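Local atomic coordinates of endo-1,3-beta-glucanase, family GH16 (Zobellia galactanivorans, PDB entry 4BPZ), a protein that probably hydrolyses internal beta-1,3-glucosidic bonds of glucans, with a bent active site adapted to algal laminarin. Residues E18-G23 and E248-R253; L64-I69 and Y82-L87; S185-S190 and F201-L206. The protein carries 1 engineered substitution. One frame throughout, in Å; residues are numbered along the deposited sequence. Where two conformers were deposited one is given.

Contact 1 of 3, residues E18-G23 and E248-R253; sequences EFEYEG and EIDYVR. With CA (calcium ion), chain E.
The carboxylate of E18 and the guanidinium of R253 meet side-on, NH2 giving 2.9 Å to OE1 and NE giving 2.9 Å to OE2. Both bonds are nearly straight and both arrive on the syn side of the acid. The E18 side chain leaves the backbone away from the strand, and the bend at chi2 (-65°) turns its carboxylate back to R253. Arginine suits its place because its extended chain carries the guanidinium out to the acid while its flat head rests over the ring of Y251.

The packed side belongs to F19. Its ring turns an edge toward D250 O and brings CE2 within 3.9 Å of I249 CG2, and L64 and V59 also border it. The solvent side holds the calcium ion. There E18 O and D250 O, two acceptors 3.1 Å apart, bind the metal together with D250 OD1 and E20 OE2. G62 O and a water, which also donates to E18 OE1, complete the six ligands. R101 pairs with D250 OD2.

With so many oxygens converging, the cation probably offsets their mutual repulsion, so that an N-terminal loop and the last strand are joined by metal, salt bridge and aromatic packing at once.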
# COMPACT_ATOMS: atom_id res chain seq x y z
N GLU A 18 15.98 -1.39 -4.62
CA GLU A 18 16.10 -0.94 -5.98
C GLU A 18 15.64 -2.00 -7.01
O GLU A 18 15.55 -1.71 -8.17
CB GLU A 18 17.57 -0.57 -6.28
CG GLU A 18 18.05 0.56 -5.37
CD GLU A 18 17.37 1.86 -5.55
OE1 GLU A 18 16.99 2.31 -6.68
OE2 GLU A 18 17.27 2.57 -4.52
N PHE A 19 15.33 -3.19 -6.52
CA PHE A 19 14.79 -4.24 -7.36
C PHE A 19 15.74 -4.59 -8.55
O PHE A 19 15.19 -4.91 -9.64
CB PHE A 19 13.36 -3.90 -7.82
CG PHE A 19 12.42 -3.85 -6.67
CD1 PHE A 19 12.19 -4.97 -5.87
CD2 PHE A 19 11.82 -2.64 -6.34
CE1 PHE A 19 11.32 -4.91 -4.77
CE2 PHE A 19 10.98 -2.55 -5.21
CZ PHE A 19 10.72 -3.68 -4.44
N GLU A 20 17.04 -4.55 -8.38
CA GLU A 20 17.95 -4.81 -9.48
C GLU A 20 18.28 -6.30 -9.58
O GLU A 20 19.09 -6.67 -10.51
CB GLU A 20 19.17 -3.84 -9.34
CG GLU A 20 18.80 -2.33 -9.58
CD GLU A 20 18.04 -1.91 -10.91
OE1 GLU A 20 18.52 -2.52 -11.93
OE2 GLU A 20 17.02 -0.98 -10.96
N TYR A 21 17.74 -7.18 -8.76
CA TYR A 21 17.91 -8.59 -8.82
C TYR A 21 16.76 -9.32 -9.60
O TYR A 21 15.87 -8.63 -10.11
CB TYR A 21 18.05 -9.10 -7.41
CG TYR A 21 16.83 -8.71 -6.55
CD1 TYR A 21 15.70 -9.53 -6.39
CD2 TYR A 21 16.86 -7.56 -5.78
CE1 TYR A 21 14.60 -9.16 -5.57
CE2 TYR A 21 15.74 -7.13 -4.99
CZ TYR A 21 14.69 -7.92 -4.89
OH TYR A 21 13.54 -7.58 -4.10
N GLU A 22 16.78 -10.67 -9.68
CA GLU A 22 15.78 -11.49 -10.38
C GLU A 22 15.09 -12.54 -9.51
O GLU A 22 15.85 -13.33 -8.80
CB GLU A 22 16.46 -12.23 -11.52
CG GLU A 22 15.40 -12.77 -12.51
CD GLU A 22 16.06 -13.35 -13.78
OE1 GLU A 22 16.50 -12.64 -14.71
OE2 GLU A 22 16.10 -14.52 -13.85
N GLY A 23 13.77 -12.67 -9.50
CA GLY A 23 13.12 -13.71 -8.75
C GLY A 23 12.21 -13.14 -7.73
O GLY A 23 11.49 -12.14 -8.07
N GLU A 248 3.92 -1.72 -11.40
CA GLU A 248 5.34 -1.85 -11.58
C GLU A 248 6.06 -0.80 -10.74
O GLU A 248 5.83 0.40 -10.88
CB GLU A 248 5.69 -1.67 -13.05
CG GLU A 248 7.14 -1.94 -13.29
CD GLU A 248 7.60 -1.83 -14.72
OE1 GLU A 248 6.89 -1.21 -15.52
OE2 GLU A 248 8.68 -2.34 -15.04
N ILE A 249 6.95 -1.28 -9.87
CA ILE A 249 7.64 -0.40 -8.91
C ILE A 249 9.14 -0.46 -9.17
O ILE A 249 9.79 -1.50 -9.07
CB ILE A 249 7.27 -0.87 -7.46
CG1 ILE A 249 5.79 -0.62 -7.25
CG2 ILE A 249 8.14 -0.12 -6.47
CD1 ILE A 249 5.28 -1.31 -6.09
N ASP A 250 9.71 0.67 -9.54
CA ASP A 250 11.16 0.77 -9.81
C ASP A 250 11.97 0.70 -8.53
O ASP A 250 13.01 0.05 -8.45
CB ASP A 250 11.39 2.08 -10.59
CG ASP A 250 12.83 2.24 -11.02
OD1 ASP A 250 13.56 1.24 -11.18
OD2 ASP A 250 13.22 3.42 -11.22
N TYR A 251 11.52 1.38 -7.46
CA TYR A 251 12.25 1.34 -6.23
C TYR A 251 11.30 1.80 -5.08
O TYR A 251 10.33 2.51 -5.31
CB TYR A 251 13.49 2.27 -6.21
CG TYR A 251 13.30 3.71 -6.54
CD1 TYR A 251 12.69 4.60 -5.65
CD2 TYR A 251 13.75 4.22 -7.78
CE1 TYR A 251 12.59 5.95 -5.91
CE2 TYR A 251 13.64 5.57 -8.06
CZ TYR A 251 13.08 6.45 -7.15
OH TYR A 251 12.95 7.75 -7.49
N VAL A 252 11.72 1.40 -3.90
CA VAL A 252 11.19 1.96 -2.60
C VAL A 252 12.41 2.48 -1.88
O VAL A 252 13.38 1.72 -1.71
CB VAL A 252 10.51 0.85 -1.77
CG1 VAL A 252 10.11 1.36 -0.40
CG2 VAL A 252 9.31 0.30 -2.52
N ARG A 253 12.36 3.72 -1.41
CA ARG A 253 13.45 4.28 -0.60
C ARG A 253 12.82 4.96 0.63
O ARG A 253 11.84 5.68 0.49
CB ARG A 253 14.26 5.31 -1.39
CG ARG A 253 14.99 4.74 -2.61
CD ARG A 253 15.53 5.80 -3.49
NE ARG A 253 16.16 5.20 -4.66
CZ ARG A 253 16.45 5.86 -5.77
NH1 ARG A 253 16.28 7.15 -5.86
NH2 ARG A 253 16.95 5.16 -6.79
CA CA E . 14.84 -0.37 -9.98
O HOH W 1 16.11 1.47 -9.12

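Contact 2 of 3, residues L64-I69 and Y82-L87; sequences LKIRAI and YTSARL
I66 lays its CG2 methyl over the backbone of A85, 3.7 Å from A85 O and 4.0 Å from A85 CB. Alanine suits the place, its single methyl leaving I66 CG2 close to the A85 backbone. Further along, L64 and L87 reach for each other tip to tip, CD2 of L64 standing 3.9 Å from CD1 of L87. Leucines suit this buried span, where the backbones have parted and long side chains bridge them.

At the other end I69 and T83 form an antiparallel hydrogen-bonded pair, I69 N to T83 O and T83 N to I69 O, each 2.9 Å and in the carbonyl plane. A CA-H...O contact from A68 CA to T83 O, 3.2 Å, adds to it. S84, whose OG lies anti to its own N (chi1 -173°), reaches I228 O of strand 222-230, while T83 OG1 bonds to E71 and N56.

Past the pair strand 82-93 peels off, and N56 and F58 take over that edge, bonding to R67 and K65; strand 244-255 lines the other edge throughout. Side chains fill the divergence within the GH16 beta-jelly-roll, I66 also packing on L226. Paired amides thus fix the register at one end, and largely apolar packing holds the other.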
# COMPACT_ATOMS: atom_id res chain seq x y z
N LEU A 64 10.08 -4.33 -9.56
CA LEU A 64 9.09 -5.25 -8.99
C LEU A 64 7.82 -5.13 -9.77
O LEU A 64 7.36 -4.02 -10.09
CB LEU A 64 8.83 -4.79 -7.50
CG LEU A 64 7.61 -5.45 -6.85
CD1 LEU A 64 7.83 -6.93 -6.60
CD2 LEU A 64 7.34 -4.74 -5.55
N LYS A 65 7.18 -6.27 -10.06
CA LYS A 65 5.83 -6.27 -10.55
C LYS A 65 4.95 -6.98 -9.58
O LYS A 65 5.28 -8.09 -9.08
CB LYS A 65 5.72 -7.05 -11.89
CG LYS A 65 6.34 -6.35 -13.06
CD LYS A 65 7.87 -6.47 -13.13
CE LYS A 65 8.38 -6.17 -14.51
NZ LYS A 65 9.86 -6.18 -14.51
N ILE A 66 3.79 -6.36 -9.25
CA ILE A 66 2.67 -7.05 -8.63
C ILE A 66 1.64 -7.21 -9.75
O ILE A 66 1.40 -6.27 -10.51
CB ILE A 66 2.08 -6.25 -7.43
CG1 ILE A 66 3.19 -6.18 -6.36
CG2 ILE A 66 0.82 -6.92 -6.93
CD1 ILE A 66 2.82 -5.17 -5.22
N ARG A 67 1.09 -8.42 -9.87
CA ARG A 67 0.19 -8.75 -11.01
C ARG A 67 -1.06 -9.34 -10.46
O ARG A 67 -1.05 -10.36 -9.75
CB ARG A 67 0.96 -9.70 -11.93
CG ARG A 67 0.08 -10.20 -13.11
CD ARG A 67 0.87 -10.81 -14.23
NE ARG A 67 1.72 -11.90 -13.72
CZ ARG A 67 2.86 -12.33 -14.30
NH1 ARG A 67 3.25 -11.79 -15.46
NH2 ARG A 67 3.57 -13.26 -13.67
N ALA A 68 -2.19 -8.70 -10.82
CA ALA A 68 -3.52 -9.21 -10.50
C ALA A 68 -4.02 -10.01 -11.70
O ALA A 68 -3.84 -9.57 -12.85
CB ALA A 68 -4.44 -8.07 -10.22
N ILE A 69 -4.71 -11.10 -11.45
CA ILE A 69 -5.11 -12.05 -12.52
C ILE A 69 -6.49 -12.54 -12.24
O ILE A 69 -6.86 -12.86 -11.11
CB ILE A 69 -4.18 -13.27 -12.57
CG1 ILE A 69 -2.71 -12.91 -12.61
CG2 ILE A 69 -4.53 -14.16 -13.75
CD1 ILE A 69 -1.76 -14.07 -12.49
N TYR A 82 -10.09 -13.91 -8.42
CA TYR A 82 -8.92 -13.14 -8.77
C TYR A 82 -7.82 -13.47 -7.80
O TYR A 82 -8.09 -13.73 -6.61
CB TYR A 82 -9.16 -11.61 -8.73
CG TYR A 82 -10.31 -11.20 -9.62
CD1 TYR A 82 -11.63 -11.21 -9.10
CD2 TYR A 82 -10.14 -10.90 -10.95
CE1 TYR A 82 -12.73 -10.94 -9.93
CE2 TYR A 82 -11.22 -10.60 -11.82
CZ TYR A 82 -12.49 -10.62 -11.28
OH TYR A 82 -13.54 -10.36 -12.13
N THR A 83 -6.59 -13.33 -8.25
CA THR A 83 -5.39 -13.42 -7.36
C THR A 83 -4.55 -12.20 -7.55
O THR A 83 -4.56 -11.54 -8.63
CB THR A 83 -4.56 -14.71 -7.71
OG1 THR A 83 -4.13 -14.60 -9.05
CG2 THR A 83 -5.32 -15.96 -7.46
N SER A 84 -3.79 -11.84 -6.52
CA SER A 84 -2.89 -10.70 -6.55
C SER A 84 -1.82 -10.93 -5.46
O SER A 84 -1.72 -12.05 -4.93
CB SER A 84 -3.69 -9.42 -6.36
OG SER A 84 -2.90 -8.30 -6.54
N ALA A 85 -1.08 -9.88 -5.13
CA ALA A 85 -0.12 -9.96 -4.02
C ALA A 85 -0.28 -8.72 -3.17
O ALA A 85 -0.66 -7.64 -3.62
CB ALA A 85 1.30 -10.09 -4.51
N ARG A 86 0.05 -8.93 -1.88
CA ARG A 86 0.01 -7.89 -0.83
C ARG A 86 1.33 -8.05 -0.02
O ARG A 86 1.44 -9.01 0.76
CB ARG A 86 -1.24 -8.04 0.06
CG ARG A 86 -1.32 -7.07 1.20
CD ARG A 86 -2.73 -7.10 1.75
NE ARG A 86 -2.85 -6.34 3.03
CZ ARG A 86 -3.91 -5.61 3.36
NH1 ARG A 86 -4.84 -5.28 2.50
NH2 ARG A 86 -3.98 -5.14 4.63
N LEU A 87 2.24 -7.16 -0.23
CA LEU A 87 3.57 -7.17 0.42
C LEU A 87 3.55 -6.22 1.60
O LEU A 87 2.83 -5.22 1.59
CB LEU A 87 4.64 -6.71 -0.52
CG LEU A 87 4.81 -7.46 -1.82
CD1 LEU A 87 5.97 -6.88 -2.63
CD2 LEU A 87 5.00 -8.92 -1.58

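Contact 3 of 3, residues S185-S190 and F201-L206; sequences SFHVYS and FLDDTL
D203 holds V188 by two bonds. Its OD1 accepts from V188 N at 2.9 Å, almost perfectly straight (177°) though tilted out of the carboxylate plane, and its own N donates to V188 O at 2.8 Å. With CG beside the backbone N (chi1 -63°), D203 brings OD1 to V188 N, and the side chain takes the place of a backbone carbonyl where the strand pairing ends. The other carboxylate oxygen, OD2, sits at the edge of the H187 ring, 3.2 Å from CD2, with ring and carboxylate nearly coplanar. A weak bond from H187 ND1 to S185 O may help fix the ring's rotation.

Beside this polar group, the CD1 methyl of L202 lies 3.5 Å from CE1 of the Y189 ring, the side chains running alongside each other in the same direction; both residues are buried and also rest on I179, which suits their apolar surfaces. On the opposite face S190 OG meets F201 CB at 3.4 Å, next to the two backbone bonds that tie S190 to F201.

What places D203 is the type II' turn from L202 to T205. D203 is its second residue, with a positive phi (54°) that glycine more commonly adopts. Two waters add to the shell: one joins F186 O to D203 OD2, the other accepts from S190 OG and donates to V188 O and D203 O.

The hairpin of strands 187-193 and 197-202 lies next to strand 96-103, whose A102 and V100 share backbone hydrogen bonds with H187 and Y189. L202 rests on T177 of strand 170-178, V188 leans on Y251 of strand 244-255, and strand 205-211 continues beyond the turn.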
# COMPACT_ATOMS: atom_id res chain seq x y z
N SER A 185 3.92 5.98 -17.65
CA SER A 185 5.05 6.84 -17.31
C SER A 185 5.25 6.62 -15.79
O SER A 185 4.30 6.64 -15.00
CB SER A 185 4.70 8.33 -17.48
OG SER A 185 5.83 9.20 -17.17
N PHE A 186 6.50 6.47 -15.36
CA PHE A 186 6.80 6.46 -13.93
C PHE A 186 6.50 7.83 -13.29
O PHE A 186 6.82 8.86 -13.84
CB PHE A 186 8.28 6.10 -13.69
CG PHE A 186 8.63 4.67 -13.85
CD1 PHE A 186 8.18 3.72 -12.92
CD2 PHE A 186 9.33 4.23 -15.00
CE1 PHE A 186 8.47 2.39 -13.07
CE2 PHE A 186 9.64 2.87 -15.13
CZ PHE A 186 9.15 1.93 -14.20
N HIS A 187 5.92 7.77 -12.07
CA HIS A 187 5.82 8.91 -11.21
C HIS A 187 6.39 8.54 -9.87
O HIS A 187 6.50 7.33 -9.53
CB HIS A 187 4.38 9.34 -11.00
CG HIS A 187 3.69 9.81 -12.28
ND1 HIS A 187 3.30 8.98 -13.29
CD2 HIS A 187 3.30 11.08 -12.63
CE1 HIS A 187 2.71 9.70 -14.28
NE2 HIS A 187 2.65 10.98 -13.87
N VAL A 188 6.75 9.56 -9.04
CA VAL A 188 7.22 9.29 -7.68
C VAL A 188 6.11 9.65 -6.71
O VAL A 188 5.70 10.81 -6.61
CB VAL A 188 8.53 10.05 -7.38
CG1 VAL A 188 8.95 9.78 -5.96
CG2 VAL A 188 9.61 9.64 -8.34
N TYR A 189 5.69 8.70 -5.90
CA TYR A 189 4.67 8.86 -4.87
C TYR A 189 5.42 8.93 -3.56
O TYR A 189 6.26 8.04 -3.28
CB TYR A 189 3.79 7.63 -4.90
CG TYR A 189 3.10 7.44 -6.28
CD1 TYR A 189 1.94 8.15 -6.60
CD2 TYR A 189 3.72 6.67 -7.26
CE1 TYR A 189 1.36 8.02 -7.85
CE2 TYR A 189 3.13 6.61 -8.56
CZ TYR A 189 1.98 7.27 -8.84
OH TYR A 189 1.36 7.21 -10.06
N SER A 190 5.24 9.98 -2.78
CA SER A 190 6.07 10.12 -1.57
C SER A 190 5.28 10.61 -0.38
O SER A 190 4.24 11.25 -0.47
CB SER A 190 7.29 11.00 -1.84
OG SER A 190 6.95 12.31 -2.08
N PHE A 201 2.85 13.53 -1.47
CA PHE A 201 3.08 14.19 -2.74
C PHE A 201 2.94 13.21 -3.89
O PHE A 201 3.23 12.01 -3.79
CB PHE A 201 4.56 14.68 -2.79
CG PHE A 201 4.84 15.79 -1.82
CD1 PHE A 201 4.75 17.13 -2.21
CD2 PHE A 201 5.34 15.48 -0.56
CE1 PHE A 201 5.07 18.15 -1.28
CE2 PHE A 201 5.67 16.50 0.34
CZ PHE A 201 5.46 17.77 -0.01
N LEU A 202 2.57 13.77 -5.05
CA LEU A 202 2.70 13.14 -6.37
C LEU A 202 3.71 13.98 -7.09
O LEU A 202 3.45 15.17 -7.36
CB LEU A 202 1.39 13.18 -7.13
CG LEU A 202 1.54 12.74 -8.61
CD1 LEU A 202 2.04 11.33 -8.72
CD2 LEU A 202 0.17 12.86 -9.32
N ASP A 203 4.91 13.44 -7.33
CA ASP A 203 6.02 14.22 -7.85
C ASP A 203 6.18 15.44 -6.88
O ASP A 203 6.41 15.24 -5.71
CB ASP A 203 5.81 14.52 -9.35
CG ASP A 203 5.80 13.23 -10.15
OD1 ASP A 203 6.59 12.31 -9.86
OD2 ASP A 203 5.10 13.22 -11.15
N ASP A 204 6.04 16.67 -7.37
CA ASP A 204 6.18 17.82 -6.49
C ASP A 204 4.87 18.47 -6.11
O ASP A 204 4.93 19.54 -5.50
CB ASP A 204 7.09 18.84 -7.19
CG ASP A 204 8.48 18.28 -7.40
OD1 ASP A 204 9.06 17.54 -6.55
OD2 ASP A 204 9.04 18.53 -8.48
N THR A 205 3.75 17.85 -6.38
CA THR A 205 2.43 18.39 -6.02
C THR A 205 2.02 17.82 -4.72
O THR A 205 1.98 16.58 -4.59
CB THR A 205 1.45 18.03 -7.14
OG1 THR A 205 1.94 18.57 -8.38
CG2 THR A 205 0.05 18.64 -6.83
N LEU A 206 1.65 18.66 -3.77
CA LEU A 206 1.10 18.18 -2.52
C LEU A 206 -0.30 17.66 -2.75
O LEU A 206 -1.16 18.37 -3.27
CB LEU A 206 1.12 19.32 -1.51
CG LEU A 206 0.58 18.88 -0.12
CD1 LEU A 206 1.61 18.06 0.65
CD2 LEU A 206 0.19 20.14 0.71
O HOH W 2 6.50 12.08 -13.42
O HOH W 3 6.98 12.72 -4.78

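How the contacts relate
Contact 2 is the buried one; contacts 1 and 3 are partly buried, each with a polar, hydrated side. Strand 244-255 connects them. It neighbours strand 63-75 of contact 2, where I249 N probably bonds to L64 O at 2.8 Å and F19 packs on L64, and its D250 and Y251 touch F186 and V188 of contact 3. Contacts 2 and 3 do not meet, their nearest atoms being about 7 Å apart. The chemistry follows location: metal and salt bridge join distant parts of the chain in contact 1, a backbone pair gives way to aliphatic packing in contact 2, and an aspartate with two waters finishes a hairpin in contact 3.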